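Local coordinates for protein-arginine-phosphatase (Bacillus subtilis subsp. subtilis, PDB 4KK3) that removes phosphate from phosphoarginine residues of many proteins, reversing the action of the arginine kinase McsB, with almost no activity on phosphoserine, phosphothreonine or phosphotyrosine peptides, at residues His50-Leu55 against Ile60-Val65; Leu117-Gly122 against Lys128-Glu133. All coordinates share one frame; numbering follows the deposited sequence.

Contact 1: residues His50-Leu55 against Ile60-Val65; sequences HAVEAL and IALNHV
Leu62 reaches from an extended chain onto the flank of helix 49-56, where Ala51, Val52 and Leu55 receive it. Leu62 CB lies 4.0 Å from Leu55 CD1. CG is anti to the backbone N (chi1 -179°), which carries the branch away from its own extended backbone and in toward the helix. CD2 then does most of the touching. CD2 of Leu62 meets Ala51 CB at 3.8 Å and also lies close to the carbonyl of Ala51. Leu62 CD2 lies 3.9 Å from Leu55 CD1, and the two leucines cross obliquely. Val52 CG2 packs on Leu62 O at 3.4 Å, a van der Waals contact.

Leu55 has a second partner in Ile60. Leu55 CD1 is 4.0 Å from Ile60 CG2, so one methyl serves both residues of the incoming chain. The backbones join at the same end. Ile60 N donates to Leu55 O at 3.0 Å with an N-H...O angle of 162°, but the donor stands above the carbonyl plane, 44° out of it. Water 1 donates to Val52 O (2.8 Å) and Ile60 O and accepts from Leu62 N (2.9 Å). One water thus bridges three backbone polar groups of the two segments.

The contact borders the substrate site: His64 NE2 is hydrogen-bonded to Asn10 O, and the Ala51 side chain lies close to Cys12. The chain turns back along the helix it has just left. Helix 13-28 packs against this pairing, with Ala19 touching both Leu55 and Leu62 and Leu20 touching Ile60. Helix 124-145 meets helix 49-56 through Tyr127 on Ala51 and Arg131 on Leu55.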
ATOM      1  N   HIS A  50      13.754   5.696   7.879  1.00 23.99           N
ATOM      2  CA  HIS A  50      12.847   6.836   7.945  1.00 20.13           C
ATOM      3  C   HIS A  50      11.376   6.423   7.968  1.00 17.35           C
ATOM      4  O   HIS A  50      10.562   7.077   8.623  1.00 21.05           O
ATOM      5  CB  HIS A  50      13.077   7.794   6.779  1.00 26.21           C
ATOM      6  CG  HIS A  50      14.307   8.637   6.914  1.00 28.72           C
ATOM      7  ND1 HIS A  50      15.007   8.758   8.094  1.00 30.91           N
ATOM      8  CD2 HIS A  50      14.953   9.414   6.012  1.00 30.58           C
ATOM      9  CE1 HIS A  50      16.037   9.566   7.912  1.00 33.12           C
ATOM     10  NE2 HIS A  50      16.028   9.976   6.656  1.00 34.63           N
ATOM     11  N   ALA A  51      11.036   5.365   7.230  1.00 18.66           N
ATOM     12  CA  ALA A  51       9.657   4.868   7.204  1.00 17.98           C
ATOM     13  C   ALA A  51       9.305   4.320   8.590  1.00 19.15           C
ATOM     14  O   ALA A  51       8.213   4.576   9.137  1.00 19.11           O
ATOM     15  CB  ALA A  51       9.493   3.785   6.138  1.00 18.65           C
ATOM     16  N   VAL A  52      10.245   3.574   9.149  1.00 18.87           N
ATOM     17  CA  VAL A  52      10.083   3.039  10.501  1.00 18.48           C
ATOM     18  C   VAL A  52       9.903   4.153  11.530  1.00 22.07           C
ATOM     19  O   VAL A  52       9.000   4.096  12.387  1.00 19.10           O
ATOM     20  CB  VAL A  52      11.264   2.131  10.897  1.00 21.04           C
ATOM     21  CG1 VAL A  52      11.240   1.834  12.401  1.00 22.24           C
ATOM     22  CG2 VAL A  52      11.212   0.841  10.102  1.00 24.46           C
ATOM     23  N   GLU A  53      10.755   5.167  11.448  1.00 20.87           N
ATOM     24  CA  GLU A  53      10.702   6.285  12.387  1.00 23.32           C
ATOM     25  C   GLU A  53       9.392   7.072  12.231  1.00 23.34           C
ATOM     26  O   GLU A  53       8.773   7.470  13.213  1.00 22.21           O
ATOM     27  CB  GLU A  53      11.934   7.196  12.215  1.00 22.02           C
ATOM     28  CG  GLU A  53      11.839   8.521  12.969  1.00 29.73           C
ATOM     29  CD  GLU A  53      13.113   9.351  12.878  1.00 43.61           C
ATOM     30  OE1 GLU A  53      14.013   8.994  12.084  1.00 48.26           O
ATOM     31  OE2 GLU A  53      13.216  10.362  13.609  1.00 47.12           O
ATOM     32  N   ALA A  54       8.956   7.268  10.988  1.00 19.82           N
ATOM     33  CA  ALA A  54       7.721   7.994  10.729  1.00 16.58           C
ATOM     34  C   ALA A  54       6.512   7.321  11.382  1.00 17.55           C
ATOM     35  O   ALA A  54       5.644   7.990  11.944  1.00 19.12           O
ATOM     36  CB  ALA A  54       7.499   8.131   9.212  1.00 18.99           C
ATOM     37  N   LEU A  55       6.467   5.993  11.336  1.00 16.20           N
ATOM     38  CA  LEU A  55       5.345   5.280  11.936  1.00 15.08           C
ATOM     39  C   LEU A  55       5.526   5.180  13.448  1.00 16.61           C
ATOM     40  O   LEU A  55       4.547   5.224  14.189  1.00 17.67           O
ATOM     41  CB  LEU A  55       5.177   3.886  11.348  1.00 16.13           C
ATOM     42  CG  LEU A  55       4.789   3.845   9.860  1.00 25.84           C
ATOM     43  CD1 LEU A  55       3.989   2.598   9.501  1.00 24.50           C
ATOM     44  CD2 LEU A  55       4.078   5.109   9.386  1.00 26.11           C
ATOM     45  N   ILE A  60       3.094   3.154  15.856  1.00 20.78           N
ATOM     46  CA  ILE A  60       2.853   1.979  15.041  1.00 19.64           C
ATOM     47  C   ILE A  60       4.192   1.356  14.705  1.00 21.24           C
ATOM     48  O   ILE A  60       5.113   2.062  14.296  1.00 20.50           O
ATOM     49  CB  ILE A  60       2.128   2.358  13.729  1.00 20.42           C
ATOM     50  CG1 ILE A  60       0.698   2.825  14.036  1.00 27.60           C
ATOM     51  CG2 ILE A  60       2.098   1.167  12.779  1.00 23.30           C
ATOM     52  CD1 ILE A  60      -0.080   3.274  12.798  1.00 30.56           C
ATOM     53  N   ALA A  61       4.312   0.042  14.876  1.00 18.68           N
ATOM     54  CA  ALA A  61       5.574  -0.637  14.589  1.00 23.19           C
ATOM     55  C   ALA A  61       5.610  -1.080  13.137  1.00 25.56           C
ATOM     56  O   ALA A  61       4.689  -1.726  12.653  1.00 29.63           O
ATOM     57  CB  ALA A  61       5.769  -1.836  15.515  1.00 22.06           C
ATOM     58  N   LEU A  62       6.673  -0.716  12.433  1.00 20.24           N
ATOM     59  CA  LEU A  62       6.810  -1.128  11.044  1.00 19.09           C
ATOM     60  C   LEU A  62       7.951  -2.129  10.942  1.00 19.37           C
ATOM     61  O   LEU A  62       9.089  -1.777  10.605  1.00 21.67           O
ATOM     62  CB  LEU A  62       7.044   0.088  10.155  1.00 19.06           C
ATOM     63  CG  LEU A  62       7.190  -0.166   8.659  1.00 21.18           C
ATOM     64  CD1 LEU A  62       6.000  -0.984   8.147  1.00 17.87           C
ATOM     65  CD2 LEU A  62       7.315   1.171   7.930  1.00 19.25           C
ATOM     66  N   ASN A  63       7.641  -3.374  11.299  1.00 19.69           N
ATOM     67  CA  ASN A  63       8.613  -4.460  11.286  1.00 20.22           C
ATOM     68  C   ASN A  63       8.359  -5.268  10.036  1.00 25.64           C
ATOM     69  O   ASN A  63       7.494  -6.148  10.006  1.00 22.97           O
ATOM     70  CB  ASN A  63       8.461  -5.350  12.523  1.00 25.45           C
ATOM     71  CG  ASN A  63       9.573  -6.385  12.644  1.00 27.44           C
ATOM     72  OD1 ASN A  63      10.384  -6.555  11.738  1.00 26.47           O
ATOM     73  ND2 ASN A  63       9.605  -7.093  13.765  1.00 29.69           N
ATOM     74  N   HIS A  64       9.125  -4.963   9.004  1.00 20.69           N
ATOM     75  CA  HIS A  64       8.736  -5.370   7.677  1.00 22.48           C
ATOM     76  C   HIS A  64       9.881  -5.978   6.906  1.00 28.02           C
ATOM     77  O   HIS A  64      11.013  -5.502   6.969  1.00 31.07           O
ATOM     78  CB  HIS A  64       8.224  -4.149   6.923  1.00 19.09           C
ATOM     79  CG  HIS A  64       7.964  -4.411   5.476  1.00 21.79           C
ATOM     80  ND1 HIS A  64       6.855  -5.095   5.039  1.00 22.79           N
ATOM     81  CD2 HIS A  64       8.681  -4.102   4.372  1.00 26.57           C
ATOM     82  CE1 HIS A  64       6.891  -5.188   3.721  1.00 18.69           C
ATOM     83  NE2 HIS A  64       7.988  -4.592   3.293  1.00 22.73           N
ATOM     84  N   VAL A  65       9.571  -7.025   6.153  1.00 25.29           N
ATOM     85  CA  VAL A  65      10.542  -7.620   5.257  1.00 21.35           C
ATOM     86  C   VAL A  65       9.998  -7.530   3.833  1.00 21.22           C
ATOM     87  O   VAL A  65       8.861  -7.912   3.584  1.00 23.71           O
ATOM     88  CB  VAL A  65      10.807  -9.083   5.626  1.00 28.48           C
ATOM     89  CG1 VAL A  65      11.576  -9.767   4.540  1.00 31.21           C
ATOM     90  CG2 VAL A  65      11.571  -9.161   6.935  1.00 27.94           C
TER
HETATM   91  O   HOH W   1       7.709   1.820  13.486  1.00 20.54           O

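Contact 2: residues Leu117-Gly122 against Lys128-Glu133; sequences LDPFGG and KQTRDE
The loop that carries the catalytic proton donor/acceptor Asp118 rests here on helix 124-145, with Pro119 facing Thr130. The proline ring and the threonine side chain cross at about a right angle. Pro119 CB is 3.5 Å from Thr130 OG1, a packing contact. Thr130 holds OG1 anti to its carbonyl carbon (chi1 -62°). That places the hydroxyl toward the loop, within reach of water and of Ile126 O, with which it also forms a hydrogen bond.

Two waters make the polar joins. Water 2 donates to Leu117 O (2.8 Å) and to Glu133 OE1 (2.8 Å), and is hydrogen-bonded to Thr130 OG1 as well. Water 3 accepts from Leu117 N and donates to Glu133 OE2 at 2.6 Å. Both polar backbone atoms of Leu117 are thus tied to one carboxylate, which Lys106 also holds by a salt bridge.

The loop has its own order. Asp118 OD1 accepts from Phe120 N at 3.0 Å in an Asx turn, with the N-H above the carboxylate plane. A type II turn follows from Pro119 to Gly122, closed by Gly122 N on Pro119 O. Asp118 OD1 is held by the turn, and its side chain leaves the backbone on the side away from the helix.

Pro119 also touches Cys12 and Arg13 of the substrate site. One proline-threonine contact and two bridging waters join loop to helix, consistent with the loop being held beside that site.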
ATOM      1  N   LEU A 117       3.826   9.859  -4.413  1.00 18.42           N
ATOM      2  CA  LEU A 117       5.217   9.926  -4.892  1.00 21.07           C
ATOM      3  C   LEU A 117       6.227   9.245  -3.960  1.00 24.62           C
ATOM      4  O   LEU A 117       6.049   9.218  -2.736  1.00 21.11           O
ATOM      5  CB  LEU A 117       5.624  11.378  -5.149  1.00 18.01           C
ATOM      6  CG  LEU A 117       4.769  12.139  -6.159  1.00 24.38           C
ATOM      7  CD1 LEU A 117       5.263  13.567  -6.313  1.00 28.00           C
ATOM      8  CD2 LEU A 117       4.807  11.402  -7.484  1.00 24.38           C
ATOM      9  N   ASP A 118       7.296   8.714  -4.550  1.00 22.92           N
ATOM     10  CA  ASP A 118       8.313   7.960  -3.804  1.00 21.57           C
ATOM     11  C   ASP A 118       9.090   8.870  -2.841  1.00 20.13           C
ATOM     12  O   ASP A 118       9.713   9.844  -3.262  1.00 21.64           O
ATOM     13  CB  ASP A 118       9.293   7.312  -4.794  1.00 20.67           C
ATOM     14  CG  ASP A 118      10.068   6.158  -4.192  1.00 24.16           C
ATOM     15  OD1 ASP A 118      10.104   6.031  -2.949  1.00 23.10           O
ATOM     16  OD2 ASP A 118      10.648   5.365  -4.964  1.00 28.13           O
ATOM     17  N   PRO A 119       9.048   8.564  -1.533  1.00 18.38           N
ATOM     18  CA  PRO A 119       9.826   9.357  -0.578  1.00 20.21           C
ATOM     19  C   PRO A 119      11.266   8.895  -0.456  1.00 23.88           C
ATOM     20  O   PRO A 119      12.024   9.566   0.241  1.00 27.04           O
ATOM     21  CB  PRO A 119       9.111   9.085   0.749  1.00 17.86           C
ATOM     22  CG  PRO A 119       8.650   7.683   0.600  1.00 17.05           C
ATOM     23  CD  PRO A 119       8.228   7.548  -0.863  1.00 15.26           C
ATOM     24  N   PHE A 120      11.641   7.787  -1.096  1.00 21.80           N
ATOM     25  CA  PHE A 120      12.970   7.217  -0.883  1.00 23.57           C
ATOM     26  C   PHE A 120      14.081   8.228  -1.165  1.00 33.62           C
ATOM     27  O   PHE A 120      14.021   8.971  -2.141  1.00 35.65           O
ATOM     28  CB  PHE A 120      13.191   5.949  -1.717  1.00 28.31           C
ATOM     29  CG  PHE A 120      14.526   5.305  -1.475  1.00 24.19           C
ATOM     30  CD1 PHE A 120      15.610   5.588  -2.294  1.00 25.00           C
ATOM     31  CD2 PHE A 120      14.706   4.439  -0.411  1.00 30.23           C
ATOM     32  CE1 PHE A 120      16.848   5.012  -2.052  1.00 29.49           C
ATOM     33  CE2 PHE A 120      15.942   3.858  -0.163  1.00 33.06           C
ATOM     34  CZ  PHE A 120      17.013   4.143  -0.994  1.00 30.40           C
ATOM     35  N   GLY A 121      15.083   8.253  -0.290  1.00 32.97           N
ATOM     36  CA  GLY A 121      16.183   9.190  -0.424  1.00 36.57           C
ATOM     37  C   GLY A 121      15.874  10.549   0.177  1.00 39.89           C
ATOM     38  O   GLY A 121      16.753  11.407   0.260  1.00 40.80           O
ATOM     39  N   GLY A 122      14.631  10.744   0.612  1.00 33.81           N
ATOM     40  CA  GLY A 122      14.220  12.014   1.183  1.00 28.50           C
ATOM     41  C   GLY A 122      14.460  12.088   2.680  1.00 28.15           C
ATOM     42  O   GLY A 122      14.802  11.092   3.315  1.00 28.65           O
ATOM     43  N   LYS A 128       7.418  11.837   6.607  1.00 22.43           N
ATOM     44  CA  LYS A 128       6.280  12.131   7.468  1.00 21.77           C
ATOM     45  C   LYS A 128       5.130  12.703   6.648  1.00 26.19           C
ATOM     46  O   LYS A 128       3.968  12.449   6.946  1.00 21.49           O
ATOM     47  CB  LYS A 128       6.664  13.046   8.635  1.00 24.06           C
ATOM     48  CG  LYS A 128       7.592  12.376   9.624  1.00 23.55           C
ATOM     49  CD  LYS A 128       7.889  13.306  10.796  1.00 33.79           C
ATOM     50  CE  LYS A 128       9.032  12.796  11.642  1.00 39.65           C
ATOM     51  NZ  LYS A 128       9.156  13.565  12.922  1.00 45.87           N
ATOM     52  N   GLN A 129       5.460  13.452   5.597  1.00 25.70           N
ATOM     53  CA  GLN A 129       4.450  13.958   4.672  1.00 24.04           C
ATOM     54  C   GLN A 129       3.781  12.815   3.906  1.00 20.80           C
ATOM     55  O   GLN A 129       2.568  12.797   3.740  1.00 24.61           O
ATOM     56  CB  GLN A 129       5.067  14.974   3.706  1.00 24.37           C
ATOM     57  CG  GLN A 129       5.555  16.251   4.396  1.00 38.70           C
ATOM     58  CD  GLN A 129       6.235  17.215   3.439  1.00 47.06           C
ATOM     59  OE1 GLN A 129       7.464  17.264   3.353  1.00 43.81           O
ATOM     60  NE2 GLN A 129       5.436  17.990   2.714  1.00 51.86           N
ATOM     61  N   THR A 130       4.580  11.852   3.462  1.00 20.21           N
ATOM     62  CA  THR A 130       4.047  10.653   2.817  1.00 17.74           C
ATOM     63  C   THR A 130       3.139   9.886   3.778  1.00 18.11           C
ATOM     64  O   THR A 130       2.030   9.472   3.429  1.00 18.33           O
ATOM     65  CB  THR A 130       5.174   9.736   2.352  1.00 19.06           C
ATOM     66  OG1 THR A 130       5.965  10.430   1.383  1.00 21.53           O
ATOM     67  CG2 THR A 130       4.606   8.472   1.718  1.00 20.42           C
ATOM     68  N   ARG A 131       3.616   9.716   5.004  1.00 19.07           N
ATOM     69  CA  ARG A 131       2.807   9.062   6.028  1.00 14.41           C
ATOM     70  C   ARG A 131       1.436   9.736   6.171  1.00 15.61           C
ATOM     71  O   ARG A 131       0.405   9.064   6.196  1.00 16.75           O
ATOM     72  CB  ARG A 131       3.540   9.084   7.375  1.00 16.05           C
ATOM     73  CG  ARG A 131       2.713   8.498   8.513  1.00 19.61           C
ATOM     74  CD  ARG A 131       3.277   8.939   9.868  1.00 19.07           C
ATOM     75  NE  ARG A 131       3.037  10.360  10.114  1.00 23.84           N
ATOM     76  CZ  ARG A 131       3.751  11.122  10.941  1.00 23.69           C
ATOM     77  NH1 ARG A 131       4.788  10.626  11.616  1.00 21.82           N
ATOM     78  NH2 ARG A 131       3.440  12.400  11.074  1.00 26.39           N
ATOM     79  N   ASP A 132       1.430  11.063   6.287  1.00 18.66           N
ATOM     80  CA  ASP A 132       0.189  11.809   6.484  1.00 20.27           C
ATOM     81  C   ASP A 132      -0.731  11.716   5.273  1.00 19.71           C
ATOM     82  O   ASP A 132      -1.948  11.622   5.410  1.00 22.73           O
ATOM     83  CB  ASP A 132       0.479  13.275   6.808  1.00 25.97           C
ATOM     84  CG  ASP A 132       1.087  13.456   8.195  1.00 33.27           C
ATOM     85  OD1 ASP A 132       1.063  12.487   8.981  1.00 30.30           O
ATOM     86  OD2 ASP A 132       1.580  14.563   8.500  1.00 36.48           O
ATOM     87  N   GLU A 133      -0.123  11.748   4.089  1.00 18.84           N
ATOM     88  CA  GLU A 133      -0.846  11.601   2.842  1.00 18.59           C
ATOM     89  C   GLU A 133      -1.544  10.238   2.804  1.00 18.79           C
ATOM     90  O   GLU A 133      -2.733  10.141   2.481  1.00 18.64           O
ATOM     91  CB  GLU A 133       0.152  11.739   1.684  1.00 19.71           C
ATOM     92  CG  GLU A 133      -0.392  11.465   0.291  1.00 26.91           C
ATOM     93  CD  GLU A 133       0.696  11.589  -0.763  1.00 31.35           C
ATOM     94  OE1 GLU A 133       1.891  11.548  -0.403  1.00 28.78           O
ATOM     95  OE2 GLU A 133       0.363  11.730  -1.950  1.00 34.91           O
TER
HETATM   96  O   HOH W   2       4.487  10.624  -0.939  1.00 23.71           O
HETATM   97  O   HOH W   3       2.412  12.253  -3.514  1.00 27.32           O

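In the fold
The two contacts share helix 124-145 as a neighbour. Contact 2 is built on it directly, and contact 1 meets it from the side of helix 49-56. Arg131 joins them, its NH1 2.8 Å from Ala54 O in a probable hydrogen bond. Contact 1 is partly buried, and its chemistry is mostly methyl packing with one direct backbone bond. Contact 2 is buried at Pro119 and Thr130, although its segments share less surface and Leu117 is exposed; it relies on waters and a carboxylate. Both lie near the substrate site: the side chain of Ala51 is about 5 Å from that of Cys12, and the side chain of Pro119 is about 4 Å from that of Arg13. Contact 2 alone contains an active-site residue.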